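Periplasmic sugar-binding domain protein (Pseudomonas fluorescens Pf-5, PDB 3H75) probably binds a sugar in the periplasm, as a two-domain member of the bacterial solute-binding protein 2 family. Local coordinates at residues L247-G261 / L294-L307. Residues are numbered along the deposited sequence; the frame is centred on the assembly and turned at random.
Sequences LQALIDGKLSVLEAG and LFQALTPAQARQLL
Q296 O accepts from A260 N at 3.0 Å, and E259 CA lies 3.4 Å from the same oxygen in a CA-H...O contact. Q296 N returns a bond to A260 O, and L298 N donates to L258 O. One water joins L258 N to L298 O and carries the antiparallel pairing past the short strand. On the side of E259 and A297, the E259 chain bends at CG (chi2 -73°). The bend lays its carboxylate over the neighbouring backbone, with OE2 3.4 Å from A297 CB and OE1 3.5 Å from F295 CB. OE1 takes a 2.6 Å bond from a second water. With an alanine at E259, that water would probably lose its firmer acceptor, and the contacts with F295 CB and A297 CB would go. On the A260 face of the sheet, L298 CD1 touches both L247 CD2 and A260 CB, 3.6 Å from each. I251 is a knob among P300, A303, R304 and L307. Its CD1 sits over one face of the R304 guanidinium. The axes of helices 247-252 and 300-307 approach to 8.8 Å at 150°, roughly antiparallel. Strand 296-297 is outermost on its side of the chain's mixed sheet, antiparallel to 257-260, which pairs with 236-240 on its other side. Helix 122-137 touches E259 and F295.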
ATOM      1  N   LEU A 247      14.206  -3.612  -1.464  1.00  9.59           N
ATOM      2  CA  LEU A 247      14.566  -4.617  -0.472  1.00  9.63           C
ATOM      3  C   LEU A 247      16.084  -4.742  -0.406  1.00 10.58           C
ATOM      4  O   LEU A 247      16.662  -4.826   0.677  1.00  9.76           O
ATOM      5  CB  LEU A 247      13.940  -5.968  -0.830  1.00 10.38           C
ATOM      6  CG  LEU A 247      12.409  -6.021  -0.784  1.00  9.94           C
ATOM      7  CD1 LEU A 247      11.936  -7.298  -1.449  1.00  9.29           C
ATOM      8  CD2 LEU A 247      11.911  -5.949   0.655  1.00  9.71           C
ATOM      9  N   GLN A 248      16.729  -4.746  -1.567  1.00 11.30           N
ATOM     10  CA  GLN A 248      18.181  -4.854  -1.600  1.00 11.51           C
ATOM     11  C   GLN A 248      18.811  -3.628  -0.949  1.00 12.21           C
ATOM     12  O   GLN A 248      19.795  -3.744  -0.222  1.00 12.60           O
ATOM     13  CB  GLN A 248      18.683  -4.976  -3.040  1.00 12.65           C
ATOM     14  CG  GLN A 248      20.191  -5.213  -3.145  1.00 15.04           C
ATOM     15  CD  GLN A 248      20.620  -6.533  -2.529  1.00 16.38           C
ATOM     16  OE1 GLN A 248      20.229  -7.604  -2.996  1.00 17.96           O
ATOM     17  NE2 GLN A 248      21.423  -6.464  -1.471  1.00 19.77           N
ATOM     18  N   ALA A 249      18.240  -2.454  -1.204  1.00 11.28           N
ATOM     19  CA  ALA A 249      18.778  -1.223  -0.629  1.00 11.28           C
ATOM     20  C   ALA A 249      18.651  -1.230   0.890  1.00 11.19           C
ATOM     21  O   ALA A 249      19.518  -0.717   1.596  1.00  9.56           O
ATOM     22  CB  ALA A 249      18.061  -0.013  -1.211  1.00 10.51           C
ATOM     23  N   LEU A 250      17.567  -1.808   1.396  1.00 11.51           N
ATOM     24  CA  LEU A 250      17.369  -1.880   2.837  1.00 11.62           C
ATOM     25  C   LEU A 250      18.434  -2.808   3.422  1.00 12.97           C
ATOM     26  O   LEU A 250      19.061  -2.500   4.440  1.00 13.17           O
ATOM     27  CB  LEU A 250      15.972  -2.417   3.163  1.00 12.34           C
ATOM     28  CG  LEU A 250      15.636  -2.451   4.662  1.00 14.26           C
ATOM     29  CD1 LEU A 250      15.502  -1.031   5.198  1.00 13.36           C
ATOM     30  CD2 LEU A 250      14.355  -3.218   4.882  1.00 17.35           C
ATOM     31  N   ILE A 251      18.636  -3.944   2.762  1.00 12.81           N
ATOM     32  CA  ILE A 251      19.631  -4.917   3.203  1.00 14.34           C
ATOM     33  C   ILE A 251      21.029  -4.298   3.191  1.00 15.33           C
ATOM     34  O   ILE A 251      21.830  -4.535   4.101  1.00 17.14           O
ATOM     35  CB  ILE A 251      19.609  -6.161   2.294  1.00 13.54           C
ATOM     36  CG1 ILE A 251      18.260  -6.872   2.432  1.00 16.38           C
ATOM     37  CG2 ILE A 251      20.748  -7.104   2.663  1.00 16.11           C
ATOM     38  CD1 ILE A 251      18.032  -7.982   1.411  1.00 17.66           C
ATOM     39  N   ASP A 252      21.314  -3.497   2.166  1.00 16.12           N
ATOM     40  CA  ASP A 252      22.616  -2.838   2.029  1.00 17.28           C
ATOM     41  C   ASP A 252      22.783  -1.639   2.960  1.00 18.51           C
ATOM     42  O   ASP A 252      23.882  -1.086   3.079  1.00 18.02           O
ATOM     43  CB  ASP A 252      22.835  -2.364   0.588  1.00 18.55           C
ATOM     44  CG  ASP A 252      22.983  -3.512  -0.392  1.00 19.90           C
ATOM     45  OD1 ASP A 252      23.375  -4.617   0.033  1.00 19.80           O
ATOM     46  OD2 ASP A 252      22.726  -3.300  -1.593  1.00 23.35           O
ATOM     47  N   GLY A 253      21.694  -1.230   3.603  1.00 16.73           N
ATOM     48  CA  GLY A 253      21.754  -0.099   4.511  1.00 17.51           C
ATOM     49  C   GLY A 253      21.666   1.259   3.831  1.00 16.87           C
ATOM     50  O   GLY A 253      21.766   2.294   4.494  1.00 18.01           O
ATOM     51  N   LYS A 254      21.474   1.263   2.514  1.00 14.53           N
ATOM     52  CA  LYS A 254      21.376   2.514   1.763  1.00 13.97           C
ATOM     53  C   LYS A 254      20.006   3.143   1.969  1.00 12.28           C
ATOM     54  O   LYS A 254      19.867   4.367   1.988  1.00 11.44           O
ATOM     55  CB  LYS A 254      21.626   2.257   0.275  1.00 16.82           C
ATOM     56  CG  LYS A 254      22.998   1.667  -0.017  1.00 21.15           C
ATOM     57  CD  LYS A 254      24.112   2.578   0.477  1.00 24.70           C
ATOM     58  CE  LYS A 254      25.474   1.933   0.270  1.00 26.92           C
ATOM     59  NZ  LYS A 254      25.661   1.527  -1.151  1.00 27.54           N
ATOM     60  N   LEU A 255      18.994   2.290   2.092  1.00 11.32           N
ATOM     61  CA  LEU A 255      17.628   2.733   2.363  1.00  9.86           C
ATOM     62  C   LEU A 255      17.507   2.421   3.849  1.00  9.73           C
ATOM     63  O   LEU A 255      17.762   1.292   4.264  1.00 10.75           O
ATOM     64  CB  LEU A 255      16.623   1.913   1.546  1.00  9.43           C
ATOM     65  CG  LEU A 255      15.132   2.173   1.798  1.00  7.92           C
ATOM     66  CD1 LEU A 255      14.812   3.642   1.599  1.00  7.43           C
ATOM     67  CD2 LEU A 255      14.302   1.308   0.848  1.00  9.28           C
ATOM     68  N   SER A 256      17.120   3.410   4.649  1.00  8.83           N
ATOM     69  CA  SER A 256      17.052   3.231   6.098  1.00  9.15           C
ATOM     70  C   SER A 256      15.792   2.628   6.684  1.00  9.45           C
ATOM     71  O   SER A 256      15.854   1.910   7.683  1.00  9.85           O
ATOM     72  CB  SER A 256      17.336   4.563   6.796  1.00 10.33           C
ATOM     73  OG  SER A 256      18.668   4.980   6.544  1.00 12.53           O
ATOM     74  N   VAL A 257      14.652   2.928   6.078  1.00  8.81           N
ATOM     75  CA  VAL A 257      13.375   2.417   6.559  1.00  7.97           C
ATOM     76  C   VAL A 257      12.514   1.994   5.377  1.00  7.13           C
ATOM     77  O   VAL A 257      12.404   2.725   4.398  1.00  7.88           O
ATOM     78  CB  VAL A 257      12.596   3.502   7.340  1.00  9.05           C
ATOM     79  CG1 VAL A 257      11.307   2.910   7.898  1.00 10.94           C
ATOM     80  CG2 VAL A 257      13.462   4.070   8.462  1.00 11.18           C
ATOM     81  N   LEU A 258      11.909   0.812   5.469  1.00  6.55           N
ATOM     82  CA  LEU A 258      11.039   0.335   4.400  1.00  6.97           C
ATOM     83  C   LEU A 258       9.815  -0.312   5.024  1.00  7.56           C
ATOM     84  O   LEU A 258       9.906  -1.392   5.614  1.00  8.13           O
ATOM     85  CB  LEU A 258      11.771  -0.671   3.499  1.00  8.18           C
ATOM     86  CG  LEU A 258      10.993  -1.199   2.284  1.00  6.83           C
ATOM     87  CD1 LEU A 258      10.525  -0.038   1.398  1.00  7.19           C
ATOM     88  CD2 LEU A 258      11.888  -2.147   1.495  1.00  8.42           C
ATOM     89  N   GLU A 259       8.681   0.378   4.929  1.00  6.54           N
ATOM     90  CA  GLU A 259       7.416  -0.125   5.463  1.00  7.95           C
ATOM     91  C   GLU A 259       6.798  -1.017   4.398  1.00  7.85           C
ATOM     92  O   GLU A 259       6.604  -0.592   3.259  1.00  9.12           O
ATOM     93  CB  GLU A 259       6.455   1.029   5.767  1.00  7.15           C
ATOM     94  CG  GLU A 259       6.825   1.884   6.973  1.00 11.23           C
ATOM     95  CD  GLU A 259       6.581   1.175   8.289  1.00 15.39           C
ATOM     96  OE1 GLU A 259       5.690   0.301   8.336  1.00 17.16           O
ATOM     97  OE2 GLU A 259       7.269   1.503   9.278  1.00 18.69           O
ATOM     98  N   ALA A 260       6.478  -2.254   4.761  1.00  9.11           N
ATOM     99  CA  ALA A 260       5.902  -3.170   3.787  1.00  8.33           C
ATOM    100  C   ALA A 260       4.849  -4.062   4.405  1.00  8.80           C
ATOM    101  O   ALA A 260       4.767  -4.182   5.627  1.00  8.09           O
ATOM    102  CB  ALA A 260       7.001  -4.026   3.161  1.00  9.80           C
ATOM    103  N   GLY A 261       4.042  -4.678   3.546  1.00  8.53           N
ATOM    104  CA  GLY A 261       3.007  -5.577   4.018  1.00  9.62           C
ATOM    105  C   GLY A 261       1.643  -5.388   3.387  1.00  9.83           C
ATOM    106  O   GLY A 261       0.874  -6.346   3.281  1.00  9.33           O
ATOM    107  N   LEU A 294      -1.236  -4.042   8.695  1.00 13.65           N
ATOM    108  CA  LEU A 294      -0.381  -4.856   7.844  1.00 12.24           C
ATOM    109  C   LEU A 294       1.052  -4.356   7.721  1.00 12.47           C
ATOM    110  O   LEU A 294       1.970  -5.152   7.506  1.00 13.74           O
ATOM    111  CB  LEU A 294      -0.991  -4.962   6.442  1.00 12.53           C
ATOM    112  CG  LEU A 294      -2.386  -5.585   6.338  1.00 11.55           C
ATOM    113  CD1 LEU A 294      -2.864  -5.510   4.901  1.00 12.45           C
ATOM    114  CD2 LEU A 294      -2.343  -7.038   6.809  1.00 12.97           C
ATOM    115  N   PHE A 295       1.251  -3.050   7.861  1.00 10.72           N
ATOM    116  CA  PHE A 295       2.588  -2.487   7.720  1.00 11.69           C
ATOM    117  C   PHE A 295       3.566  -2.840   8.823  1.00 12.53           C
ATOM    118  O   PHE A 295       3.216  -2.880  10.001  1.00 14.54           O
ATOM    119  CB  PHE A 295       2.524  -0.964   7.599  1.00 12.65           C
ATOM    120  CG  PHE A 295       2.137  -0.480   6.236  1.00 12.27           C
ATOM    121  CD1 PHE A 295       2.933  -0.761   5.131  1.00 12.66           C
ATOM    122  CD2 PHE A 295       0.982   0.270   6.056  1.00 12.78           C
ATOM    123  CE1 PHE A 295       2.583  -0.297   3.862  1.00 12.76           C
ATOM    124  CE2 PHE A 295       0.623   0.738   4.790  1.00 13.94           C
ATOM    125  CZ  PHE A 295       1.427   0.452   3.692  1.00 14.23           C
ATOM    126  N   GLN A 296       4.799  -3.097   8.408  1.00 11.25           N
ATOM    127  CA  GLN A 296       5.895  -3.413   9.312  1.00 13.53           C
ATOM    128  C   GLN A 296       7.150  -2.780   8.738  1.00 11.18           C
ATOM    129  O   GLN A 296       7.358  -2.794   7.525  1.00 10.03           O
ATOM    130  CB  GLN A 296       6.130  -4.921   9.406  1.00 14.79           C
ATOM    131  CG  GLN A 296       5.122  -5.697  10.222  1.00 20.25           C
ATOM    132  CD  GLN A 296       5.504  -7.162  10.342  1.00 24.35           C
ATOM    133  OE1 GLN A 296       6.639  -7.488  10.697  1.00 27.10           O
ATOM    134  NE2 GLN A 296       4.558  -8.051  10.053  1.00 28.08           N
ATOM    135  N   ALA A 297       7.978  -2.218   9.610  1.00 11.19           N
ATOM    136  CA  ALA A 297       9.244  -1.636   9.183  1.00 11.20           C
ATOM    137  C   ALA A 297      10.162  -2.852   9.075  1.00 12.22           C
ATOM    138  O   ALA A 297      10.655  -3.360  10.083  1.00 12.32           O
ATOM    139  CB  ALA A 297       9.759  -0.668  10.232  1.00 12.03           C
ATOM    140  N   LEU A 298      10.374  -3.321   7.850  1.00 11.88           N
ATOM    141  CA  LEU A 298      11.180  -4.506   7.593  1.00 12.30           C
ATOM    142  C   LEU A 298      12.586  -4.519   8.157  1.00 12.35           C
ATOM    143  O   LEU A 298      13.277  -3.507   8.156  1.00 13.46           O
ATOM    144  CB  LEU A 298      11.284  -4.758   6.091  1.00 12.09           C
ATOM    145  CG  LEU A 298      10.013  -5.063   5.303  1.00 11.94           C
ATOM    146  CD1 LEU A 298      10.385  -5.199   3.831  1.00 10.69           C
ATOM    147  CD2 LEU A 298       9.363  -6.341   5.815  1.00 12.83           C
ATOM    148  N   THR A 299      12.995  -5.689   8.639  1.00 13.53           N
ATOM    149  CA  THR A 299      14.342  -5.881   9.148  1.00 15.56           C
ATOM    150  C   THR A 299      15.091  -6.423   7.934  1.00 14.98           C
ATOM    151  O   THR A 299      14.469  -6.887   6.977  1.00 14.21           O
ATOM    152  CB  THR A 299      14.385  -6.949  10.251  1.00 15.57           C
ATOM    153  OG1 THR A 299      13.926  -8.198   9.721  1.00 17.12           O
ATOM    154  CG2 THR A 299      13.499  -6.549  11.417  1.00 17.60           C
ATOM    155  N   PRO A 300      16.430  -6.361   7.942  1.00 15.53           N
ATOM    156  CA  PRO A 300      17.171  -6.881   6.791  1.00 15.62           C
ATOM    157  C   PRO A 300      16.859  -8.358   6.550  1.00 15.54           C
ATOM    158  O   PRO A 300      16.767  -8.800   5.408  1.00 13.53           O
ATOM    159  CB  PRO A 300      18.626  -6.649   7.189  1.00 15.76           C
ATOM    160  CG  PRO A 300      18.538  -5.392   8.005  1.00 17.69           C
ATOM    161  CD  PRO A 300      17.329  -5.655   8.872  1.00 17.23           C
ATOM    162  N   ALA A 301      16.691  -9.112   7.635  1.00 14.78           N
ATOM    163  CA  ALA A 301      16.383 -10.537   7.535  1.00 16.15           C
ATOM    164  C   ALA A 301      15.060 -10.773   6.810  1.00 16.01           C
ATOM    165  O   ALA A 301      14.963 -11.647   5.949  1.00 17.06           O
ATOM    166  CB  ALA A 301      16.334 -11.158   8.926  1.00 17.30           C
ATOM    167  N   GLN A 302      14.041  -9.998   7.166  1.00 15.20           N
ATOM    168  CA  GLN A 302      12.737 -10.128   6.528  1.00 14.13           C
ATOM    169  C   GLN A 302      12.815  -9.706   5.067  1.00 13.96           C
ATOM    170  O   GLN A 302      12.192 -10.319   4.200  1.00 12.70           O
ATOM    171  CB  GLN A 302      11.708  -9.257   7.247  1.00 15.87           C
ATOM    172  CG  GLN A 302      11.423  -9.675   8.675  1.00 17.12           C
ATOM    173  CD  GLN A 302      10.462  -8.724   9.358  1.00 19.69           C
ATOM    174  OE1 GLN A 302      10.707  -7.519   9.419  1.00 18.09           O
ATOM    175  NE2 GLN A 302       9.360  -9.260   9.873  1.00 23.51           N
ATOM    176  N   ALA A 303      13.571  -8.645   4.800  1.00 12.24           N
ATOM    177  CA  ALA A 303      13.723  -8.145   3.437  1.00 11.66           C
ATOM    178  C   ALA A 303      14.388  -9.198   2.558  1.00 12.41           C
ATOM    179  O   ALA A 303      14.046  -9.341   1.387  1.00 12.12           O
ATOM    180  CB  ALA A 303      14.546  -6.861   3.438  1.00 11.47           C
ATOM    181  N   ARG A 304      15.341  -9.929   3.128  1.00 13.37           N
ATOM    182  CA  ARG A 304      16.051 -10.976   2.399  1.00 15.35           C
ATOM    183  C   ARG A 304      15.065 -12.056   1.958  1.00 14.28           C
ATOM    184  O   ARG A 304      15.126 -12.541   0.830  1.00 15.32           O
ATOM    185  CB  ARG A 304      17.131 -11.597   3.293  1.00 18.88           C
ATOM    186  CG  ARG A 304      17.969 -12.693   2.635  1.00 24.26           C
ATOM    187  CD  ARG A 304      19.259 -12.144   2.027  1.00 28.27           C
ATOM    188  NE  ARG A 304      19.109 -11.742   0.631  1.00 32.17           N
ATOM    189  CZ  ARG A 304      20.076 -11.180  -0.091  1.00 31.91           C
ATOM    190  NH1 ARG A 304      21.263 -10.947   0.451  1.00 33.76           N
ATOM    191  NH2 ARG A 304      19.859 -10.858  -1.359  1.00 33.82           N
ATOM    192  N   GLN A 305      14.165 -12.436   2.860  1.00 14.30           N
ATOM    193  CA  GLN A 305      13.161 -13.453   2.564  1.00 15.73           C
ATOM    194  C   GLN A 305      12.249 -13.006   1.427  1.00 14.99           C
ATOM    195  O   GLN A 305      12.007 -13.752   0.475  1.00 15.15           O
ATOM    196  CB  GLN A 305      12.309 -13.738   3.800  1.00 17.77           C
ATOM    197  CG  GLN A 305      13.028 -14.464   4.921  1.00 21.35           C
ATOM    198  CD  GLN A 305      12.125 -14.709   6.116  1.00 23.30           C
ATOM    199  OE1 GLN A 305      11.945 -13.836   6.966  1.00 24.67           O
ATOM    200  NE2 GLN A 305      11.536 -15.899   6.176  1.00 24.51           N
ATOM    201  N   LEU A 306      11.736 -11.784   1.530  1.00 13.36           N
ATOM    202  CA  LEU A 306      10.851 -11.255   0.505  1.00 13.23           C
ATOM    203  C   LEU A 306      11.560 -11.069  -0.831  1.00 14.09           C
ATOM    204  O   LEU A 306      10.952 -11.226  -1.888  1.00 13.51           O
ATOM    205  CB  LEU A 306      10.262  -9.917   0.956  1.00 12.73           C
ATOM    206  CG  LEU A 306       9.341  -9.940   2.179  1.00 14.19           C
ATOM    207  CD1 LEU A 306       8.904  -8.521   2.494  1.00 15.56           C
ATOM    208  CD2 LEU A 306       8.126 -10.822   1.909  1.00 16.25           C
ATOM    209  N   LEU A 307      12.843 -10.729  -0.783  1.00 12.60           N
ATOM    210  CA  LEU A 307      13.617 -10.519  -1.998  1.00 12.75           C
ATOM    211  C   LEU A 307      13.791 -11.829  -2.751  1.00 14.16           C
ATOM    212  O   LEU A 307      13.575 -11.898  -3.963  1.00 13.25           O
ATOM    213  CB  LEU A 307      14.989  -9.929  -1.652  1.00 13.31           C
ATOM    214  CG  LEU A 307      15.964  -9.729  -2.817  1.00 14.25           C
ATOM    215  CD1 LEU A 307      15.360  -8.784  -3.839  1.00 15.54           C
ATOM    216  CD2 LEU A 307      17.274  -9.175  -2.287  1.00 14.31           C
TER
HETATM  217  O   HOH W   1      12.592  -0.699   7.847  1.00 11.71           O
HETATM  218  O   HOH W   2       4.799   0.015  10.812  1.00 23.42           O